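Local structure of hypothetical protein PHS013 (Pyrococcus horikoshii, 1WMI) at residues L18-F29 / A59-Y68. The protein is probably the RelE-type toxin of a type II toxin-antitoxin pair, related to RelE, which cleaves messenger RNA on the ribosome. Numbering follows the deposited sequence.
Sequences LPKAHYRRFLEF and ARLGDYRVIY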
ATOM      1  N   LEU A  18     -17.070 -10.275  12.259  1.00 35.75           N
ATOM      2  CA  LEU A  18     -16.923 -10.375  10.817  1.00 36.00           C
ATOM      3  C   LEU A  18     -17.791 -11.412  10.130  1.00 37.14           C
ATOM      4  O   LEU A  18     -18.091 -12.475  10.686  1.00 33.23           O
ATOM      5  CB  LEU A  18     -15.462 -10.647  10.446  1.00 37.57           C
ATOM      6  CG  LEU A  18     -14.512  -9.449  10.354  1.00 40.25           C
ATOM      7  CD1 LEU A  18     -14.646  -8.577  11.598  1.00 39.59           C
ATOM      8  CD2 LEU A  18     -13.082  -9.954  10.180  1.00 40.03           C
ATOM      9  N   PRO A  19     -18.205 -11.103   8.893  1.00 37.20           N
ATOM     10  CA  PRO A  19     -19.033 -11.987   8.077  1.00 37.92           C
ATOM     11  C   PRO A  19     -18.214 -13.256   7.819  1.00 38.32           C
ATOM     12  O   PRO A  19     -16.986 -13.205   7.773  1.00 39.15           O
ATOM     13  CB  PRO A  19     -19.240 -11.176   6.800  1.00 36.72           C
ATOM     14  CG  PRO A  19     -19.139  -9.758   7.271  1.00 36.20           C
ATOM     15  CD  PRO A  19     -17.977  -9.820   8.207  1.00 34.95           C
ATOM     16  N   LYS A  20     -18.893 -14.384   7.664  1.00 39.24           N
ATOM     17  CA  LYS A  20     -18.234 -15.659   7.407  1.00 41.36           C
ATOM     18  C   LYS A  20     -17.103 -15.455   6.384  1.00 42.30           C
ATOM     19  O   LYS A  20     -15.962 -15.870   6.603  1.00 41.46           O
ATOM     20  CB  LYS A  20     -19.281 -16.650   6.883  1.00 43.40           C
ATOM     21  CG  LYS A  20     -18.919 -18.117   6.976  1.00 45.72           C
ATOM     22  CD  LYS A  20     -20.184 -18.978   6.904  1.00 48.71           C
ATOM     23  CE  LYS A  20     -20.915 -18.858   5.562  1.00 49.61           C
ATOM     24  NZ  LYS A  20     -20.253 -19.625   4.463  1.00 51.19           N
ATOM     25  N   ALA A  21     -17.428 -14.785   5.282  1.00 41.80           N
ATOM     26  CA  ALA A  21     -16.477 -14.507   4.208  1.00 41.18           C
ATOM     27  C   ALA A  21     -15.199 -13.808   4.663  1.00 41.55           C
ATOM     28  O   ALA A  21     -14.100 -14.230   4.303  1.00 42.07           O
ATOM     29  CB  ALA A  21     -17.151 -13.671   3.125  1.00 41.92           C
ATOM     30  N   HIS A  22     -15.339 -12.731   5.432  1.00 40.30           N
ATOM     31  CA  HIS A  22     -14.180 -11.984   5.916  1.00 39.30           C
ATOM     32  C   HIS A  22     -13.300 -12.826   6.835  1.00 38.07           C
ATOM     33  O   HIS A  22     -12.071 -12.725   6.811  1.00 37.08           O
ATOM     34  CB  HIS A  22     -14.633 -10.730   6.661  1.00 39.58           C
ATOM     35  CG  HIS A  22     -15.243  -9.687   5.774  1.00 42.55           C
ATOM     36  ND1 HIS A  22     -16.389  -9.916   5.038  1.00 42.91           N
ATOM     37  CD2 HIS A  22     -14.867  -8.418   5.512  1.00 41.50           C
ATOM     38  CE1 HIS A  22     -16.689  -8.820   4.360  1.00 44.94           C
ATOM     39  NE2 HIS A  22     -15.786  -7.898   4.626  1.00 45.11           N
ATOM     40  N   TYR A  23     -13.938 -13.647   7.655  1.00 35.70           N
ATOM     41  CA  TYR A  23     -13.215 -14.503   8.575  1.00 35.05           C
ATOM     42  C   TYR A  23     -12.358 -15.483   7.789  1.00 34.23           C
ATOM     43  O   TYR A  23     -11.203 -15.726   8.128  1.00 33.61           O
ATOM     44  CB  TYR A  23     -14.198 -15.271   9.447  1.00 35.21           C
ATOM     45  CG  TYR A  23     -13.531 -16.193  10.424  1.00 34.14           C
ATOM     46  CD1 TYR A  23     -12.724 -15.689  11.436  1.00 34.29           C
ATOM     47  CD2 TYR A  23     -13.712 -17.573  10.342  1.00 34.47           C
ATOM     48  CE1 TYR A  23     -12.110 -16.531  12.346  1.00 33.92           C
ATOM     49  CE2 TYR A  23     -13.099 -18.424  11.247  1.00 34.46           C
ATOM     50  CZ  TYR A  23     -12.302 -17.891  12.250  1.00 32.62           C
ATOM     51  OH  TYR A  23     -11.695 -18.718  13.164  1.00 35.54           O
ATOM     52  N   ARG A  24     -12.939 -16.039   6.732  1.00 35.37           N
ATOM     53  CA  ARG A  24     -12.255 -16.996   5.870  1.00 35.74           C
ATOM     54  C   ARG A  24     -10.975 -16.375   5.303  1.00 33.99           C
ATOM     55  O   ARG A  24      -9.925 -17.022   5.242  1.00 32.90           O
ATOM     56  CB  ARG A  24     -13.204 -17.403   4.742  1.00 39.49           C
ATOM     57  CG  ARG A  24     -12.788 -18.615   3.934  1.00 41.72           C
ATOM     58  CD  ARG A  24     -13.904 -18.986   2.972  1.00 43.63           C
ATOM     59  NE  ARG A  24     -15.093 -19.482   3.663  1.00 45.75           N
ATOM     60  CZ  ARG A  24     -16.326 -19.019   3.471  1.00 46.98           C
ATOM     61  NH1 ARG A  24     -17.341 -19.545   4.143  1.00 45.24           N
ATOM     62  NH2 ARG A  24     -16.543 -18.020   2.621  1.00 47.88           N
ATOM     63  N   ARG A  25     -11.072 -15.108   4.919  1.00 33.79           N
ATOM     64  CA  ARG A  25      -9.953 -14.361   4.349  1.00 34.02           C
ATOM     65  C   ARG A  25      -8.845 -14.195   5.391  1.00 31.85           C
ATOM     66  O   ARG A  25      -7.647 -14.248   5.076  1.00 29.66           O
ATOM     67  CB  ARG A  25     -10.447 -12.981   3.883  1.00 38.60           C
ATOM     68  CG  ARG A  25      -9.703 -12.395   2.681  1.00 44.99           C
ATOM     69  CD  ARG A  25     -10.231 -10.999   2.358  1.00 49.38           C
ATOM     70  NE  ARG A  25     -11.690 -10.983   2.250  1.00 52.11           N
ATOM     71  CZ  ARG A  25     -12.372 -11.302   1.154  1.00 54.41           C
ATOM     72  NH1 ARG A  25     -13.701 -11.265   1.157  1.00 52.73           N
ATOM     73  NH2 ARG A  25     -11.726 -11.638   0.049  1.00 55.49           N
ATOM     74  N   PHE A  26      -9.255 -14.000   6.639  1.00 29.54           N
ATOM     75  CA  PHE A  26      -8.297 -13.837   7.719  1.00 28.21           C
ATOM     76  C   PHE A  26      -7.499 -15.120   7.894  1.00 25.75           C
ATOM     77  O   PHE A  26      -6.282 -15.080   8.077  1.00 24.61           O
ATOM     78  CB  PHE A  26      -9.013 -13.473   9.025  1.00 26.96           C
ATOM     79  CG  PHE A  26      -8.087 -13.331  10.195  1.00 28.72           C
ATOM     80  CD1 PHE A  26      -7.760 -14.429  10.984  1.00 31.18           C
ATOM     81  CD2 PHE A  26      -7.506 -12.107  10.486  1.00 28.79           C
ATOM     82  CE1 PHE A  26      -6.860 -14.299  12.051  1.00 31.69           C
ATOM     83  CE2 PHE A  26      -6.611 -11.971  11.543  1.00 29.81           C
ATOM     84  CZ  PHE A  26      -6.289 -13.066  12.325  1.00 29.34           C
ATOM     85  N   LEU A  27      -8.191 -16.255   7.838  1.00 24.47           N
ATOM     86  CA  LEU A  27      -7.533 -17.543   7.979  1.00 26.46           C
ATOM     87  C   LEU A  27      -6.546 -17.769   6.831  1.00 26.03           C
ATOM     88  O   LEU A  27      -5.497 -18.378   7.035  1.00 25.87           O
ATOM     89  CB  LEU A  27      -8.563 -18.676   8.016  1.00 27.33           C
ATOM     90  CG  LEU A  27      -9.523 -18.748   9.213  1.00 27.22           C
ATOM     91  CD1 LEU A  27     -10.331 -20.029   9.130  1.00 25.93           C
ATOM     92  CD2 LEU A  27      -8.742 -18.728  10.520  1.00 26.12           C
ATOM     93  N   GLU A  28      -6.874 -17.283   5.631  1.00 24.98           N
ATOM     94  CA  GLU A  28      -5.956 -17.458   4.508  1.00 25.68           C
ATOM     95  C   GLU A  28      -4.732 -16.597   4.763  1.00 24.89           C
ATOM     96  O   GLU A  28      -3.603 -16.998   4.474  1.00 25.95           O
ATOM     97  CB  GLU A  28      -6.580 -17.051   3.170  1.00 26.20           C
ATOM     98  CG  GLU A  28      -5.612 -17.310   2.016  1.00 30.21           C
ATOM     99  CD  GLU A  28      -5.993 -16.629   0.721  1.00 31.69           C
ATOM    100  OE1 GLU A  28      -6.064 -15.379   0.691  1.00 32.64           O
ATOM    101  OE2 GLU A  28      -6.209 -17.349  -0.273  1.00 31.17           O
ATOM    102  N   PHE A  29      -4.966 -15.407   5.309  1.00 24.37           N
ATOM    103  CA  PHE A  29      -3.889 -14.485   5.632  1.00 24.35           C
ATOM    104  C   PHE A  29      -2.985 -15.177   6.649  1.00 22.50           C
ATOM    105  O   PHE A  29      -1.769 -15.108   6.543  1.00 23.77           O
ATOM    106  CB  PHE A  29      -4.467 -13.188   6.203  1.00 25.99           C
ATOM    107  CG  PHE A  29      -3.436 -12.156   6.559  1.00 26.54           C
ATOM    108  CD1 PHE A  29      -2.489 -11.741   5.625  1.00 26.39           C
ATOM    109  CD2 PHE A  29      -3.449 -11.553   7.813  1.00 28.56           C
ATOM    110  CE1 PHE A  29      -1.578 -10.740   5.930  1.00 25.94           C
ATOM    111  CE2 PHE A  29      -2.541 -10.550   8.128  1.00 26.34           C
ATOM    112  CZ  PHE A  29      -1.605 -10.144   7.184  1.00 27.03           C
ATOM    113  N   ALA A  59      -1.426  -4.812   7.091  1.00 31.58           N
ATOM    114  CA  ALA A  59      -1.930  -5.570   5.960  1.00 31.60           C
ATOM    115  C   ALA A  59      -3.363  -5.155   5.700  1.00 32.89           C
ATOM    116  O   ALA A  59      -4.112  -4.838   6.628  1.00 33.83           O
ATOM    117  CB  ALA A  59      -1.865  -7.058   6.246  1.00 29.04           C
ATOM    118  N   ARG A  60      -3.737  -5.150   4.428  1.00 34.56           N
ATOM    119  CA  ARG A  60      -5.084  -4.783   4.037  1.00 35.98           C
ATOM    120  C   ARG A  60      -5.817  -6.043   3.561  1.00 36.74           C
ATOM    121  O   ARG A  60      -5.385  -6.722   2.620  1.00 33.20           O
ATOM    122  CB  ARG A  60      -5.028  -3.712   2.936  1.00 38.55           C
ATOM    123  CG  ARG A  60      -6.369  -3.073   2.605  1.00 44.28           C
ATOM    124  CD  ARG A  60      -6.217  -1.910   1.632  1.00 47.46           C
ATOM    125  NE  ARG A  60      -5.586  -0.744   2.250  1.00 51.53           N
ATOM    126  CZ  ARG A  60      -6.134  -0.016   3.222  1.00 52.49           C
ATOM    127  NH1 ARG A  60      -5.483   1.030   3.716  1.00 51.29           N
ATOM    128  NH2 ARG A  60      -7.335  -0.328   3.701  1.00 53.72           N
ATOM    129  N   LEU A  61      -6.913  -6.375   4.237  1.00 36.80           N
ATOM    130  CA  LEU A  61      -7.685  -7.548   3.864  1.00 39.14           C
ATOM    131  C   LEU A  61      -8.972  -7.161   3.145  1.00 41.12           C
ATOM    132  O   LEU A  61      -9.833  -8.000   2.895  1.00 43.78           O
ATOM    133  CB  LEU A  61      -7.999  -8.393   5.103  1.00 39.68           C
ATOM    134  CG  LEU A  61      -6.906  -9.376   5.548  1.00 39.95           C
ATOM    135  CD1 LEU A  61      -5.634  -8.632   5.932  1.00 39.12           C
ATOM    136  CD2 LEU A  61      -7.415 -10.194   6.715  1.00 38.55           C
ATOM    137  N   GLY A  62      -9.093  -5.884   2.801  1.00 43.50           N
ATOM    138  CA  GLY A  62     -10.286  -5.414   2.117  1.00 43.13           C
ATOM    139  C   GLY A  62     -11.072  -4.432   2.965  1.00 43.63           C
ATOM    140  O   GLY A  62     -10.698  -3.262   3.083  1.00 43.84           O
ATOM    141  N   ASP A  63     -12.153  -4.911   3.573  1.00 43.11           N
ATOM    142  CA  ASP A  63     -12.998  -4.066   4.407  1.00 42.98           C
ATOM    143  C   ASP A  63     -12.326  -3.610   5.696  1.00 43.20           C
ATOM    144  O   ASP A  63     -12.859  -2.761   6.417  1.00 45.38           O
ATOM    145  CB  ASP A  63     -14.307  -4.784   4.744  1.00 45.10           C
ATOM    146  CG  ASP A  63     -15.113  -5.137   3.506  1.00 44.72           C
ATOM    147  OD1 ASP A  63     -16.180  -5.769   3.640  1.00 45.05           O
ATOM    148  OD2 ASP A  63     -14.680  -4.788   2.396  1.00 45.72           O
ATOM    149  N   TYR A  64     -11.155  -4.164   5.990  1.00 40.48           N
ATOM    150  CA  TYR A  64     -10.444  -3.786   7.201  1.00 38.32           C
ATOM    151  C   TYR A  64      -8.943  -3.991   7.063  1.00 36.68           C
ATOM    152  O   TYR A  64      -8.472  -4.559   6.080  1.00 35.70           O
ATOM    153  CB  TYR A  64     -10.987  -4.573   8.400  1.00 37.39           C
ATOM    154  CG  TYR A  64     -10.764  -6.066   8.323  1.00 37.10           C
ATOM    155  CD1 TYR A  64      -9.689  -6.667   8.982  1.00 36.78           C
ATOM    156  CD2 TYR A  64     -11.627  -6.882   7.583  1.00 36.24           C
ATOM    157  CE1 TYR A  64      -9.475  -8.050   8.907  1.00 35.66           C
ATOM    158  CE2 TYR A  64     -11.421  -8.262   7.501  1.00 36.00           C
ATOM    159  CZ  TYR A  64     -10.345  -8.838   8.164  1.00 36.37           C
ATOM    160  OH  TYR A  64     -10.133 -10.197   8.067  1.00 37.04           O
ATOM    161  N   ARG A  65      -8.200  -3.508   8.051  1.00 36.34           N
ATOM    162  CA  ARG A  65      -6.747  -3.622   8.060  1.00 37.51           C
ATOM    163  C   ARG A  65      -6.253  -4.330   9.319  1.00 36.07           C
ATOM    164  O   ARG A  65      -6.848  -4.194  10.395  1.00 34.77           O
ATOM    165  CB  ARG A  65      -6.116  -2.231   7.990  1.00 38.62           C
ATOM    166  CG  ARG A  65      -6.367  -1.488   6.684  1.00 40.75           C
ATOM    167  CD  ARG A  65      -5.962  -0.030   6.809  1.00 41.18           C
ATOM    168  NE  ARG A  65      -6.857   0.688   7.712  1.00 45.38           N
ATOM    169  CZ  ARG A  65      -6.546   1.818   8.337  1.00 47.01           C
ATOM    170  NH1 ARG A  65      -7.433   2.397   9.138  1.00 48.65           N
ATOM    171  NH2 ARG A  65      -5.347   2.361   8.175  1.00 46.08           N
ATOM    172  N   VAL A  66      -5.174  -5.094   9.185  1.00 31.42           N
ATOM    173  CA  VAL A  66      -4.616  -5.785  10.334  1.00 28.70           C
ATOM    174  C   VAL A  66      -3.171  -5.347  10.520  1.00 28.09           C
ATOM    175  O   VAL A  66      -2.410  -5.263   9.551  1.00 27.61           O
ATOM    176  CB  VAL A  66      -4.662  -7.333  10.166  1.00 28.38           C
ATOM    177  CG1 VAL A  66      -6.075  -7.792   9.841  1.00 25.25           C
ATOM    178  CG2 VAL A  66      -3.710  -7.767   9.080  1.00 28.76           C
ATOM    179  N   ILE A  67      -2.807  -5.040  11.762  1.00 26.82           N
ATOM    180  CA  ILE A  67      -1.444  -4.640  12.092  1.00 26.41           C
ATOM    181  C   ILE A  67      -0.789  -5.771  12.878  1.00 27.51           C
ATOM    182  O   ILE A  67      -1.373  -6.303  13.822  1.00 28.80           O
ATOM    183  CB  ILE A  67      -1.411  -3.345  12.929  1.00 25.26           C
ATOM    184  CG1 ILE A  67      -2.061  -2.206  12.144  1.00 26.46           C
ATOM    185  CG2 ILE A  67       0.029  -2.971  13.250  1.00 25.56           C
ATOM    186  CD1 ILE A  67      -1.889  -0.829  12.792  1.00 24.82           C
ATOM    187  N   TYR A  68       0.424  -6.136  12.485  1.00 29.53           N
ATOM    188  CA  TYR A  68       1.121  -7.237  13.132  1.00 28.45           C
ATOM    189  C   TYR A  68       2.615  -7.014  13.224  1.00 29.46           C
ATOM    190  O   TYR A  68       3.163  -6.124  12.576  1.00 33.78           O
ATOM    191  CB  TYR A  68       0.843  -8.541  12.372  1.00 27.65           C
ATOM    192  CG  TYR A  68       1.398  -8.600  10.960  1.00 23.52           C
ATOM    193  CD1 TYR A  68       2.633  -9.182  10.699  1.00 21.36           C
ATOM    194  CD2 TYR A  68       0.658  -8.116   9.881  1.00 24.62           C
ATOM    195  CE1 TYR A  68       3.122  -9.290   9.397  1.00 18.62           C
ATOM    196  CE2 TYR A  68       1.135  -8.218   8.577  1.00 22.58           C
ATOM    197  CZ  TYR A  68       2.368  -8.810   8.342  1.00 20.76           C
ATOM    198  OH  TYR A  68       2.837  -8.934   7.056  1.00 19.73           O
TER
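Phe29, Leu61 and Tyr64 carry a largely apolar helix-on-sheet contact, in which helix 20-33 packs over the hairpin of strands 54-60 and 65-71, the alpha-on-beta core of the RelE/ParE toxin fold. Two backbone bonds establish the antiparallel pairing beneath the helix: Ala59 N to Val66 O is 2.7 Å and Val66 N to Ala59 O 2.8 Å. Further along the helix, past its midpoint, Phe29 swings CG anti to its own N (chi1 -179°) and extends over the strands. Leu61 CD1 stands over one face of this ring, 4.1 Å from the centroid and 10° off the normal, a CH-pi contact. The ring's edge turns toward the face of Tyr68 in an offset edge-to-face pair, planes at 73°, with Phe29 CZ 3.6 Å from Tyr68 CE2. Phe43, of helix 40-43, adds a second edge-to-face partner.

Toward the start of the helix, Tyr64 lies with its ring flanked by Leu61 CB on one face and His22 CD2 at the edge. Leu18 CD2 approaches obliquely, 3.6 Å from Tyr64 CZ. The phenol OH reaches His22 O at 3.4 Å, a weak hydrogen bond to a carbonyl that also accepts the helical bond from Phe26 N.

Beyond the tyrosine, His22 NE2 is modelled as donating to Asp63 OD1, at a separation so short that its exact geometry is doubtful. Asp63 OD2 forms a salt bridge with Arg85 of the same chain. With one carboxylate oxygen facing His22 and the other Arg85, the aspartate links the turn to both helix and C-terminal segment, a polar end on a largely apolar interface.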